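Local coordinates for protein diaminopimelate decarboxylase (Phaeodactylum tricornutum, PDB 7JPJ) that probably catalyses the pyridoxal 5'-phosphate-dependent decarboxylation of diaminopimelate to lysine, the final step of lysine biosynthesis, as an obligate dimer, at residues A[316-321]-A[395-401]; A[320-324]-A[360-364]; A[354-358]-A[404-408]. One frame throughout, in Å; residues are numbered along the deposited sequence.

Interaction 1: A[316-321]-A[395-401]. With SO4 (sulfate ion), chain D.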
ATOM      1  N   MET A 316       7.455  -0.299  -4.487  1.00 18.90           N
ATOM      2  CA  MET A 316       6.342  -0.375  -3.544  1.00 18.70           C
ATOM      3  C   MET A 316       5.148  -1.135  -4.114  1.00 18.94           C
ATOM      4  O   MET A 316       4.300  -1.601  -3.345  1.00 18.37           O
ATOM      5  CB  MET A 316       5.921   1.033  -3.127  1.00 18.87           C
ATOM      6  CG  MET A 316       5.875   2.011  -4.283  1.00 19.67           C
ATOM      7  SD  MET A 316       5.051   3.550  -3.860  1.00 20.06           S
ATOM      8  CE  MET A 316       5.959   4.023  -2.388  1.00 19.72           C
ATOM      9  N   THR A 317       5.062  -1.264  -5.442  1.00 17.40           N
ATOM     10  CA  THR A 317       4.084  -2.149  -6.063  1.00 18.19           C
ATOM     11  C   THR A 317       4.264  -3.600  -5.632  1.00 17.80           C
ATOM     12  O   THR A 317       3.319  -4.389  -5.732  1.00 18.46           O
ATOM     13  CB  THR A 317       4.193  -2.065  -7.586  1.00 18.98           C
ATOM     14  OG1 THR A 317       5.577  -2.079  -7.962  1.00 18.37           O
ATOM     15  CG2 THR A 317       3.548  -0.793  -8.105  1.00 19.82           C
ATOM     16  N   ASP A 318       5.449  -3.968  -5.164  1.00 19.73           N
ATOM     17  CA  ASP A 318       5.754  -5.348  -4.813  1.00 18.69           C
ATOM     18  C   ASP A 318       6.193  -5.525  -3.370  1.00 17.98           C
ATOM     19  O   ASP A 318       5.838  -6.527  -2.743  1.00 17.23           O
ATOM     20  CB  ASP A 318       6.835  -5.888  -5.753  1.00 18.91           C
ATOM     21  CG  ASP A 318       6.604  -5.469  -7.190  1.00 19.70           C
ATOM     22  OD1 ASP A 318       5.699  -6.036  -7.840  1.00 19.64           O
ATOM     23  OD2 ASP A 318       7.309  -4.551  -7.658  1.00 20.38           O
ATOM     24  N   VAL A 319       6.960  -4.586  -2.821  1.00 18.02           N
ATOM     25  CA  VAL A 319       7.356  -4.609  -1.417  1.00 17.42           C
ATOM     26  C   VAL A 319       7.118  -3.211  -0.856  1.00 18.25           C
ATOM     27  O   VAL A 319       7.853  -2.271  -1.186  1.00 19.03           O
ATOM     28  CB  VAL A 319       8.816  -5.041  -1.223  1.00 17.36           C
ATOM     29  CG1 VAL A 319       9.171  -5.052   0.250  1.00 16.85           C
ATOM     30  CG2 VAL A 319       9.053  -6.417  -1.828  1.00 17.43           C
ATOM     31  N   LEU A 320       6.091  -3.073  -0.016  1.00 16.63           N
ATOM     32  CA  LEU A 320       5.700  -1.786   0.541  1.00 17.63           C
ATOM     33  C   LEU A 320       6.293  -1.518   1.917  1.00 17.61           C
ATOM     34  O   LEU A 320       6.355  -0.355   2.332  1.00 18.19           O
ATOM     35  CB  LEU A 320       4.170  -1.697   0.619  1.00 17.92           C
ATOM     36  CG  LEU A 320       3.535  -0.456   1.249  1.00 18.57           C
ATOM     37  CD1 LEU A 320       3.715   0.766   0.360  1.00 19.12           C
ATOM     38  CD2 LEU A 320       2.070  -0.703   1.559  1.00 18.71           C
ATOM     39  N   ARG A 321       6.749  -2.556   2.619  1.00 18.25           N
ATOM     40  CA  ARG A 321       7.236  -2.377   3.986  1.00 18.16           C
ATOM     41  C   ARG A 321       8.348  -1.340   4.123  1.00 18.67           C
ATOM     42  O   ARG A 321       8.377  -0.651   5.158  1.00 19.22           O
ATOM     43  CB  ARG A 321       7.674  -3.735   4.550  1.00 16.62           C
ATOM     44  CG  ARG A 321       6.553  -4.767   4.582  1.00 16.06           C
ATOM     45  CD  ARG A 321       6.840  -5.925   5.533  1.00 15.46           C
ATOM     46  NE  ARG A 321       8.219  -5.931   6.019  1.00 14.95           N
ATOM     47  CZ  ARG A 321       8.572  -5.759   7.290  1.00 15.08           C
ATOM     48  NH1 ARG A 321       7.649  -5.568   8.224  1.00 15.32           N
ATOM     49  NH2 ARG A 321       9.853  -5.781   7.627  1.00 15.49           N
ATOM     50  N   TYR A 395       3.614 -10.165   4.204  1.00 16.43           N
ATOM     51  CA  TYR A 395       3.083  -8.810   4.051  1.00 16.47           C
ATOM     52  C   TYR A 395       3.785  -8.052   2.925  1.00 15.44           C
ATOM     53  O   TYR A 395       4.065  -6.857   3.032  1.00 15.37           O
ATOM     54  CB  TYR A 395       3.162  -8.038   5.369  1.00 17.33           C
ATOM     55  CG  TYR A 395       2.489  -8.764   6.508  1.00 18.55           C
ATOM     56  CD1 TYR A 395       1.108  -8.834   6.588  1.00 19.36           C
ATOM     57  CD2 TYR A 395       3.236  -9.388   7.499  1.00 19.06           C
ATOM     58  CE1 TYR A 395       0.484  -9.497   7.624  1.00 20.63           C
ATOM     59  CE2 TYR A 395       2.623 -10.056   8.540  1.00 20.33           C
ATOM     60  CZ  TYR A 395       1.244 -10.107   8.598  1.00 21.11           C
ATOM     61  OH  TYR A 395       0.621 -10.771   9.631  1.00 22.53           O
ATOM     62  N   CYS A 396       4.075  -8.760   1.832  1.00 18.36           N
ATOM     63  CA  CYS A 396       4.599  -8.132   0.622  1.00 17.67           C
ATOM     64  C   CYS A 396       3.684  -8.423  -0.557  1.00 18.75           C
ATOM     65  O   CYS A 396       2.981  -7.520  -1.015  1.00 19.49           O
ATOM     66  CB  CYS A 396       6.033  -8.594   0.353  1.00 16.55           C
ATOM     67  SG  CYS A 396       7.210  -8.114   1.637  1.00 15.79           S
ATOM     68  N   SER A 397       3.663  -9.658  -1.064  1.00 16.83           N
ATOM     69  CA  SER A 397       2.678 -10.018  -2.077  1.00 18.20           C
ATOM     70  C   SER A 397       1.259  -9.839  -1.551  1.00 20.05           C
ATOM     71  O   SER A 397       0.371  -9.384  -2.282  1.00 21.55           O
ATOM     72  CB  SER A 397       2.900 -11.459  -2.535  1.00 18.61           C
ATOM     73  OG  SER A 397       1.918 -11.844  -3.477  1.00 20.23           O
ATOM     74  N   GLY A 398       1.030 -10.171  -0.282  1.00 17.91           N
ATOM     75  CA  GLY A 398      -0.292 -10.032   0.300  1.00 19.31           C
ATOM     76  C   GLY A 398      -0.653  -8.642   0.778  1.00 19.15           C
ATOM     77  O   GLY A 398      -1.792  -8.433   1.204  1.00 20.23           O
ATOM     78  N   MET A 399       0.279  -7.689   0.723  1.00 20.22           N
ATOM     79  CA  MET A 399      -0.008  -6.325   1.149  1.00 20.08           C
ATOM     80  C   MET A 399       0.945  -5.345   0.477  1.00 18.98           C
ATOM     81  O   MET A 399       1.978  -4.972   1.044  1.00 17.74           O
ATOM     82  CB  MET A 399       0.075  -6.207   2.673  1.00 19.62           C
ATOM     83  CG  MET A 399      -0.041  -4.785   3.209  1.00 19.61           C
ATOM     84  SD  MET A 399       0.700  -4.588   4.839  1.00 18.71           S
ATOM     85  CE  MET A 399       2.226  -3.760   4.400  1.00 17.34           C
ATOM     86  N   SER A 400       0.613  -4.934  -0.741  1.00 18.23           N
ATOM     87  CA  SER A 400       1.418  -3.981  -1.485  1.00 17.46           C
ATOM     88  C   SER A 400       0.486  -3.120  -2.323  1.00 18.94           C
ATOM     89  O   SER A 400      -0.719  -3.367  -2.403  1.00 20.44           O
ATOM     90  CB  SER A 400       2.450  -4.686  -2.376  1.00 16.39           C
ATOM     91  OG  SER A 400       1.816  -5.496  -3.353  1.00 17.50           O
ATOM     92  N   THR A 401       1.057  -2.102  -2.953  1.00 17.32           N
ATOM     93  CA  THR A 401       0.291  -1.231  -3.844  1.00 18.78           C
ATOM     94  C   THR A 401       0.430  -1.703  -5.290  1.00 19.33           C
ATOM     95  O   THR A 401       0.978  -1.022  -6.154  1.00 19.23           O
ATOM     96  CB  THR A 401       0.736   0.219  -3.682  1.00 18.37           C
ATOM     97  OG1 THR A 401       2.149   0.316  -3.891  1.00 17.04           O
ATOM     98  CG2 THR A 401       0.405   0.716  -2.289  1.00 18.11           C
TER
HETATM   99  S   SO4 D 502       2.356 -11.794  12.782  1.00 20.77           S
HETATM  100  O1  SO4 D 502       3.619 -11.064  12.714  1.00 20.77           O
HETATM  101  O2  SO4 D 502       2.549 -13.027  13.544  1.00 20.77           O
HETATM  102  O3  SO4 D 502       1.902 -12.124  11.435  1.00 20.77           O
HETATM  103  O4  SO4 D 502       1.350 -10.957  13.431  1.00 20.77           O

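Interaction 2: A[320-324]-A[360-364]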
ATOM      1  N   LEU A 320       6.091  -3.073  -0.016  1.00 16.63           N
ATOM      2  CA  LEU A 320       5.700  -1.786   0.541  1.00 17.63           C
ATOM      3  C   LEU A 320       6.293  -1.518   1.917  1.00 17.61           C
ATOM      4  O   LEU A 320       6.355  -0.355   2.332  1.00 18.19           O
ATOM      5  CB  LEU A 320       4.170  -1.697   0.619  1.00 17.92           C
ATOM      6  CG  LEU A 320       3.535  -0.456   1.249  1.00 18.57           C
ATOM      7  CD1 LEU A 320       3.715   0.766   0.360  1.00 19.12           C
ATOM      8  CD2 LEU A 320       2.070  -0.703   1.559  1.00 18.71           C
ATOM      9  N   ARG A 321       6.749  -2.556   2.619  1.00 18.25           N
ATOM     10  CA  ARG A 321       7.236  -2.377   3.986  1.00 18.16           C
ATOM     11  C   ARG A 321       8.348  -1.340   4.123  1.00 18.67           C
ATOM     12  O   ARG A 321       8.377  -0.651   5.158  1.00 19.22           O
ATOM     13  CB  ARG A 321       7.674  -3.735   4.550  1.00 16.62           C
ATOM     14  CG  ARG A 321       6.553  -4.767   4.582  1.00 16.06           C
ATOM     15  CD  ARG A 321       6.840  -5.925   5.533  1.00 15.46           C
ATOM     16  NE  ARG A 321       8.219  -5.931   6.019  1.00 14.95           N
ATOM     17  CZ  ARG A 321       8.572  -5.759   7.290  1.00 15.08           C
ATOM     18  NH1 ARG A 321       7.649  -5.568   8.224  1.00 15.32           N
ATOM     19  NH2 ARG A 321       9.853  -5.781   7.627  1.00 15.49           N
ATOM     20  N   PRO A 322       9.279  -1.175   3.171  1.00 17.03           N
ATOM     21  CA  PRO A 322      10.224  -0.051   3.290  1.00 17.43           C
ATOM     22  C   PRO A 322       9.550   1.309   3.306  1.00 18.02           C
ATOM     23  O   PRO A 322       9.921   2.163   4.121  1.00 18.60           O
ATOM     24  CB  PRO A 322      11.124  -0.222   2.059  1.00 17.26           C
ATOM     25  CG  PRO A 322      11.086  -1.665   1.776  1.00 16.84           C
ATOM     26  CD  PRO A 322       9.689  -2.108   2.107  1.00 16.72           C
ATOM     27  N   SER A 323       8.569   1.540   2.428  1.00 18.09           N
ATOM     28  CA  SER A 323       7.883   2.830   2.413  1.00 18.82           C
ATOM     29  C   SER A 323       6.941   2.989   3.598  1.00 19.12           C
ATOM     30  O   SER A 323       6.772   4.104   4.104  1.00 20.05           O
ATOM     31  CB  SER A 323       7.100   3.009   1.111  1.00 18.70           C
ATOM     32  OG  SER A 323       7.957   3.030  -0.014  1.00 18.70           O
ATOM     33  N   LEU A 324       6.323   1.900   4.055  1.00 18.21           N
ATOM     34  CA  LEU A 324       5.263   2.017   5.050  1.00 18.56           C
ATOM     35  C   LEU A 324       5.814   2.118   6.468  1.00 18.72           C
ATOM     36  O   LEU A 324       5.257   2.843   7.299  1.00 19.25           O
ATOM     37  CB  LEU A 324       4.306   0.831   4.934  1.00 17.99           C
ATOM     38  CG  LEU A 324       3.024   0.916   5.763  1.00 18.41           C
ATOM     39  CD1 LEU A 324       2.309   2.239   5.520  1.00 19.43           C
ATOM     40  CD2 LEU A 324       2.113  -0.254   5.437  1.00 18.02           C
ATOM     41  N   GLY A 360       8.696   8.745  -2.742  1.00 22.96           N
ATOM     42  CA  GLY A 360       8.772   7.828  -1.622  1.00 21.87           C
ATOM     43  C   GLY A 360       9.109   6.394  -1.966  1.00 21.08           C
ATOM     44  O   GLY A 360       9.273   5.584  -1.048  1.00 20.38           O
ATOM     45  N   ASP A 361       9.225   6.054  -3.252  1.00 21.49           N
ATOM     46  CA  ASP A 361       9.495   4.675  -3.664  1.00 20.74           C
ATOM     47  C   ASP A 361      10.971   4.345  -3.429  1.00 20.45           C
ATOM     48  O   ASP A 361      11.768   4.158  -4.353  1.00 20.79           O
ATOM     49  CB  ASP A 361       9.099   4.458  -5.116  1.00 21.33           C
ATOM     50  CG  ASP A 361       9.044   2.987  -5.486  1.00 20.33           C
ATOM     51  OD1 ASP A 361       9.195   2.140  -4.577  1.00 19.26           O
ATOM     52  OD2 ASP A 361       8.854   2.674  -6.681  1.00 20.64           O
ATOM     53  N   LEU A 362      11.323   4.251  -2.153  1.00 20.98           N
ATOM     54  CA  LEU A 362      12.691   4.012  -1.723  1.00 21.04           C
ATOM     55  C   LEU A 362      12.797   2.604  -1.151  1.00 20.12           C
ATOM     56  O   LEU A 362      11.946   2.188  -0.357  1.00 19.58           O
ATOM     57  CB  LEU A 362      13.110   5.058  -0.688  1.00 21.67           C
ATOM     58  CG  LEU A 362      14.457   4.922   0.013  1.00 21.91           C
ATOM     59  CD1 LEU A 362      15.572   4.812  -1.006  1.00 22.83           C
ATOM     60  CD2 LEU A 362      14.672   6.116   0.923  1.00 22.47           C
ATOM     61  N   MET A 363      13.833   1.872  -1.558  1.00 22.24           N
ATOM     62  CA  MET A 363      14.027   0.493  -1.124  1.00 21.60           C
ATOM     63  C   MET A 363      15.097   0.341  -0.050  1.00 21.98           C
ATOM     64  O   MET A 363      15.197  -0.735   0.549  1.00 21.55           O
ATOM     65  CB  MET A 363      14.383  -0.394  -2.322  1.00 21.48           C
ATOM     66  CG  MET A 363      13.238  -0.602  -3.297  1.00 20.82           C
ATOM     67  SD  MET A 363      11.748  -1.222  -2.492  1.00 20.13           S
ATOM     68  CE  MET A 363      11.444  -2.726  -3.422  1.00 19.17           C
ATOM     69  N   THR A 364      15.897   1.375   0.207  1.00 19.63           N
ATOM     70  CA  THR A 364      16.925   1.351   1.249  1.00 20.39           C
ATOM     71  C   THR A 364      16.753   2.572   2.143  1.00 21.23           C
ATOM     72  O   THR A 364      17.525   3.535   2.053  1.00 21.72           O
ATOM     73  CB  THR A 364      18.330   1.321   0.646  1.00 20.50           C
ATOM     74  OG1 THR A 364      18.445   2.341  -0.354  1.00 20.37           O
ATOM     75  CG2 THR A 364      18.616  -0.032   0.026  1.00 19.98           C
TER

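Interaction 3: A[354-358]-A[404-408]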
ATOM      1  N   GLY A 354      12.819   2.378  -6.399  1.00 17.40           N
ATOM      2  CA  GLY A 354      11.855   1.622  -7.166  1.00 16.67           C
ATOM      3  C   GLY A 354      11.498   2.281  -8.490  1.00 17.78           C
ATOM      4  O   GLY A 354      11.869   3.419  -8.773  1.00 19.20           O
ATOM      5  N   HIS A 355      10.745   1.538  -9.302  1.00 16.39           N
ATOM      6  CA  HIS A 355      10.386   1.985 -10.642  1.00 16.85           C
ATOM      7  C   HIS A 355       9.169   2.902 -10.673  1.00 17.35           C
ATOM      8  O   HIS A 355       8.834   3.414 -11.747  1.00 17.92           O
ATOM      9  CB  HIS A 355      10.144   0.774 -11.553  1.00 16.83           C
ATOM     10  CG  HIS A 355       9.027  -0.119 -11.102  1.00 16.68           C
ATOM     11  ND1 HIS A 355       8.563  -1.170 -11.865  1.00 16.83           N
ATOM     12  CD2 HIS A 355       8.287  -0.124  -9.968  1.00 16.55           C
ATOM     13  CE1 HIS A 355       7.585  -1.780 -11.221  1.00 16.77           C
ATOM     14  NE2 HIS A 355       7.397  -1.166 -10.067  1.00 16.60           N
ATOM     15  N   CYS A 356       8.500   3.128  -9.545  1.00 18.40           N
ATOM     16  CA  CYS A 356       7.337   4.006  -9.533  1.00 20.40           C
ATOM     17  C   CYS A 356       7.769   5.464  -9.573  1.00 21.37           C
ATOM     18  O   CYS A 356       8.741   5.859  -8.925  1.00 20.87           O
ATOM     19  CB  CYS A 356       6.476   3.759  -8.295  1.00 19.89           C
ATOM     20  SG  CYS A 356       5.797   2.103  -8.183  1.00 18.83           S
ATOM     21  N   CYS A 357       7.031   6.267 -10.337  1.00 22.91           N
ATOM     22  CA  CYS A 357       7.294   7.702 -10.430  1.00 23.65           C
ATOM     23  C   CYS A 357       6.752   8.379  -9.169  1.00 23.31           C
ATOM     24  O   CYS A 357       5.735   9.076  -9.174  1.00 23.79           O
ATOM     25  CB  CYS A 357       6.676   8.274 -11.699  1.00 24.42           C
ATOM     26  SG  CYS A 357       7.138   9.984 -12.050  1.00 24.97           S
ATOM     27  N   GLU A 358       7.458   8.149  -8.064  1.00 23.16           N
ATOM     28  CA  GLU A 358       7.056   8.688  -6.770  1.00 22.59           C
ATOM     29  C   GLU A 358       8.288   8.812  -5.888  1.00 21.87           C
ATOM     30  O   GLU A 358       9.083   7.872  -5.804  1.00 21.19           O
ATOM     31  CB  GLU A 358       6.008   7.793  -6.107  1.00 22.15           C
ATOM     32  CG  GLU A 358       5.727   8.139  -4.661  1.00 21.56           C
ATOM     33  CD  GLU A 358       4.246   8.262  -4.378  1.00 22.24           C
ATOM     34  OE1 GLU A 358       3.498   8.666  -5.296  1.00 23.29           O
ATOM     35  OE2 GLU A 358       3.832   7.946  -3.240  1.00 21.65           O
ATOM     36  N   TYR A 404      -0.278   0.216  -9.034  1.00 18.43           N
ATOM     37  CA  TYR A 404       0.146   1.608  -9.039  1.00 18.61           C
ATOM     38  C   TYR A 404       1.099   1.840 -10.204  1.00 18.04           C
ATOM     39  O   TYR A 404       1.976   1.015 -10.479  1.00 16.95           O
ATOM     40  CB  TYR A 404       0.827   1.955  -7.715  1.00 17.96           C
ATOM     41  CG  TYR A 404       1.261   3.398  -7.590  1.00 17.90           C
ATOM     42  CD1 TYR A 404       0.461   4.428  -8.067  1.00 18.70           C
ATOM     43  CD2 TYR A 404       2.469   3.731  -6.989  1.00 16.84           C
ATOM     44  CE1 TYR A 404       0.850   5.748  -7.952  1.00 18.70           C
ATOM     45  CE2 TYR A 404       2.867   5.050  -6.867  1.00 17.05           C
ATOM     46  CZ  TYR A 404       2.053   6.055  -7.353  1.00 18.02           C
ATOM     47  OH  TYR A 404       2.442   7.370  -7.238  1.00 18.46           O
ATOM     48  N   ASN A 405       0.916   2.966 -10.901  1.00 20.51           N
ATOM     49  CA  ASN A 405       1.600   3.247 -12.165  1.00 20.67           C
ATOM     50  C   ASN A 405       1.232   2.232 -13.242  1.00 20.51           C
ATOM     51  O   ASN A 405       1.917   2.134 -14.266  1.00 20.61           O
ATOM     52  CB  ASN A 405       3.125   3.293 -11.993  1.00 20.51           C
ATOM     53  CG  ASN A 405       3.615   4.609 -11.427  1.00 20.89           C
ATOM     54  OD1 ASN A 405       4.568   5.197 -11.937  1.00 21.14           O
ATOM     55  ND2 ASN A 405       2.969   5.078 -10.367  1.00 21.02           N
ATOM     56  N   SER A 406       0.163   1.468 -13.002  1.00 20.32           N
ATOM     57  CA  SER A 406      -0.356   0.439 -13.903  1.00 20.22           C
ATOM     58  C   SER A 406       0.626  -0.710 -14.120  1.00 19.80           C
ATOM     59  O   SER A 406       0.546  -1.415 -15.130  1.00 19.82           O
ATOM     60  CB  SER A 406      -0.778   1.042 -15.248  1.00 20.72           C
ATOM     61  OG  SER A 406      -2.014   1.725 -15.127  1.00 21.14           O
ATOM     62  N   PHE A 407       1.548  -0.928 -13.187  1.00 19.49           N
ATOM     63  CA  PHE A 407       2.454  -2.062 -13.304  1.00 19.16           C
ATOM     64  C   PHE A 407       1.709  -3.356 -12.980  1.00 18.92           C
ATOM     65  O   PHE A 407       0.927  -3.404 -12.024  1.00 18.88           O
ATOM     66  CB  PHE A 407       3.655  -1.897 -12.369  1.00 18.97           C
ATOM     67  CG  PHE A 407       4.723  -0.982 -12.904  1.00 19.23           C
ATOM     68  CD1 PHE A 407       5.412  -1.300 -14.065  1.00 19.37           C
ATOM     69  CD2 PHE A 407       5.036   0.198 -12.247  1.00 19.43           C
ATOM     70  CE1 PHE A 407       6.394  -0.459 -14.559  1.00 19.71           C
ATOM     71  CE2 PHE A 407       6.017   1.042 -12.735  1.00 19.76           C
ATOM     72  CZ  PHE A 407       6.695   0.713 -13.893  1.00 19.90           C
ATOM     73  N   PRO A 408       1.919  -4.417 -13.754  1.00 18.85           N
ATOM     74  CA  PRO A 408       1.202  -5.668 -13.489  1.00 18.71           C
ATOM     75  C   PRO A 408       1.662  -6.315 -12.195  1.00 18.44           C
ATOM     76  O   PRO A 408       2.790  -6.115 -11.737  1.00 18.30           O
ATOM     77  CB  PRO A 408       1.555  -6.542 -14.698  1.00 18.76           C
ATOM     78  CG  PRO A 408       2.848  -5.997 -15.188  1.00 18.82           C
ATOM     79  CD  PRO A 408       2.789  -4.517 -14.937  1.00 19.00           C
TER

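Interaction 1: A[316-321]-A[395-401]
Thr401 and Ser400 reach with their hydroxyls for the carbonyls of Met316 and Thr317, joining two buried loops of the beta domain that fold-type III decarboxylases carry beside their pyridoxal-binding TIM barrel. Met316 O takes two weak bonds from a single residue, Thr401 OG1 at 2.9 Å and Thr401 N at 3.3 Å. Thr401 can offer both because chi1 of 55° tucks OG1 between its own backbone N and carbonyl carbon. Ser400 OG lies 3.0 Å from Thr317 O and comes to it from above the carbonyl plane, 52° out of it. Thr317 CA makes a CH...O contact with Thr401 O, and CG2 lies against the same oxygen, while Thr317 OG1 is hydrogen-bonded to His355.

Apolar contacts follow along the chain. Val319 CG1 rests on Cys396 SG at 3.9 Å. Leu320 extends over the backbone of Met399 and Ser400 and crosses the Met399 side chain at about a right angle, its CD2 4.2 Å from Met399 CE; Leu320 also packs on Thr401 of the second subunit. Arg321 uses only its aliphatic part here, CG lying 3.6 Å from Tyr395 O, and carries its guanidinium on to the pocket where D-lysine is bound.

The Tyr395 ring leaves the contact in another direction and passes beside Lys60, the predicted cofactor-bearing lysine, towards a sulfate also bonded to Thr282 OG1, Gly238 N and Gly281 N, a site consistent with that of the cofactor phosphate. At the ring edge, in plane, Tyr395 OH donates to sulfate O3 at 2.6 Å.

Interaction 2: A[320-324]-A[360-364]
Ser323 and Gly360 meet where the short helix 321-325 leans on the loop that follows strand 347-353 in the beta domain. The Ser323 side chain can be traced atom by atom: CB sits 4.0 Å from Gly360 O, and OG, beside its own backbone N with chi1 at -63°, closes to 3.1 Å from Gly360 O and donates a hydrogen bond to it. The hydroxyl approaches from above the carbonyl plane, 37° out of it. From the opposite face of that plane the same oxygen accepts Leu362 N at 2.7 Å, the bond that closes an inverse gamma turn centred on Asp361.

One residue earlier, the ring of Pro322 covers the next part of the loop. Its CB lies 3.5 Å from Leu362 O, and its CG packs on Met363 SD at 4.3 Å. The Asp361 carboxylate is bonded to Cys356 N and Met316 N, and Leu362 packs on Thr165 of the second subunit.

A single hydroxyl thus ties the helix to a carbonyl already engaged by its own turn. With two donors on one carbonyl oxygen, the contact joins helix and loop through one polar bond and the apolar packing of Pro322 on Met363; Arg321, next to Pro322 in the chain, belongs to the D-lysine pocket.

Interaction 3: A[354-358]-A[404-408]
Cys356 and Asn405 mark the closest backbone approach of two loops, their CA atoms 6.4 Å apart, and the bridging is done by side chains, with one backbone N-H, that of Cys357, taking part. His355 and Phe407 come from opposite directions and stack face to face, the ring centroids 3.6 Å apart and the planes inclined by 10°. Phe407 CE2 lies over the centre of the imidazole, and His355 CE1 over that of the phenyl ring. Both imidazole nitrogens are bonded as well, ND1 to Glu105 of the second subunit. An alanine in place of Phe407 would probably open a gap over one face of the imidazole and leave the ring without its stacking partner, freer to tilt about its hydrogen bonds.

Asn405 OD1 accepts Cys357 N at 3.1 Å in a nearly straight bond, 175° at the hydrogen, with the donor above the amide plane. Its ND2 meanwhile lies over the centre of one face of the Tyr404 ring. Cys356 SG touches the same ring obliquely, 3.9 Å from CD2. At the far end Tyr404 OH donates to Glu358 OE1 at 2.6 Å; this oxygen stands at the edge of the ring, the carboxylate plane turned by 75°, and is brought there by the bend in the Glu358 chain at chi2.

Cys357 is the predicted proton donor, and its carbonyl makes a weak bond to Lys60 of the second subunit, consistent with the shared active sites of this family. The Asn405 bond grips the backbone N of that cysteine, and the Tyr404 bond holds the side chain of the next residue, Glu358, while Glu105 would be likely to stabilise positive charge on His355.

In the fold
All three contacts are largely buried in the beta domain and touch the second subunit. Interaction 1 lies nearest the middle of the chain and interaction 3 farthest from it, where more of its polar partners come from the other chain. The segments of interactions 1 and 2 overlap at Leu320 and Arg321, which touch the partner loop in interaction 1 alone; interactions 1 and 3 draw on the same long loop before strand 412-415, and 2 and 3 on the one after strand 347-353. Hydroxyl-to-carbonyl bonds characterise interactions 1 and 2, whereas interaction 3 relies on stacked rings, a side-chain amide and a carboxylate. Side chains of Asp361 and Thr317 cross between the contacts.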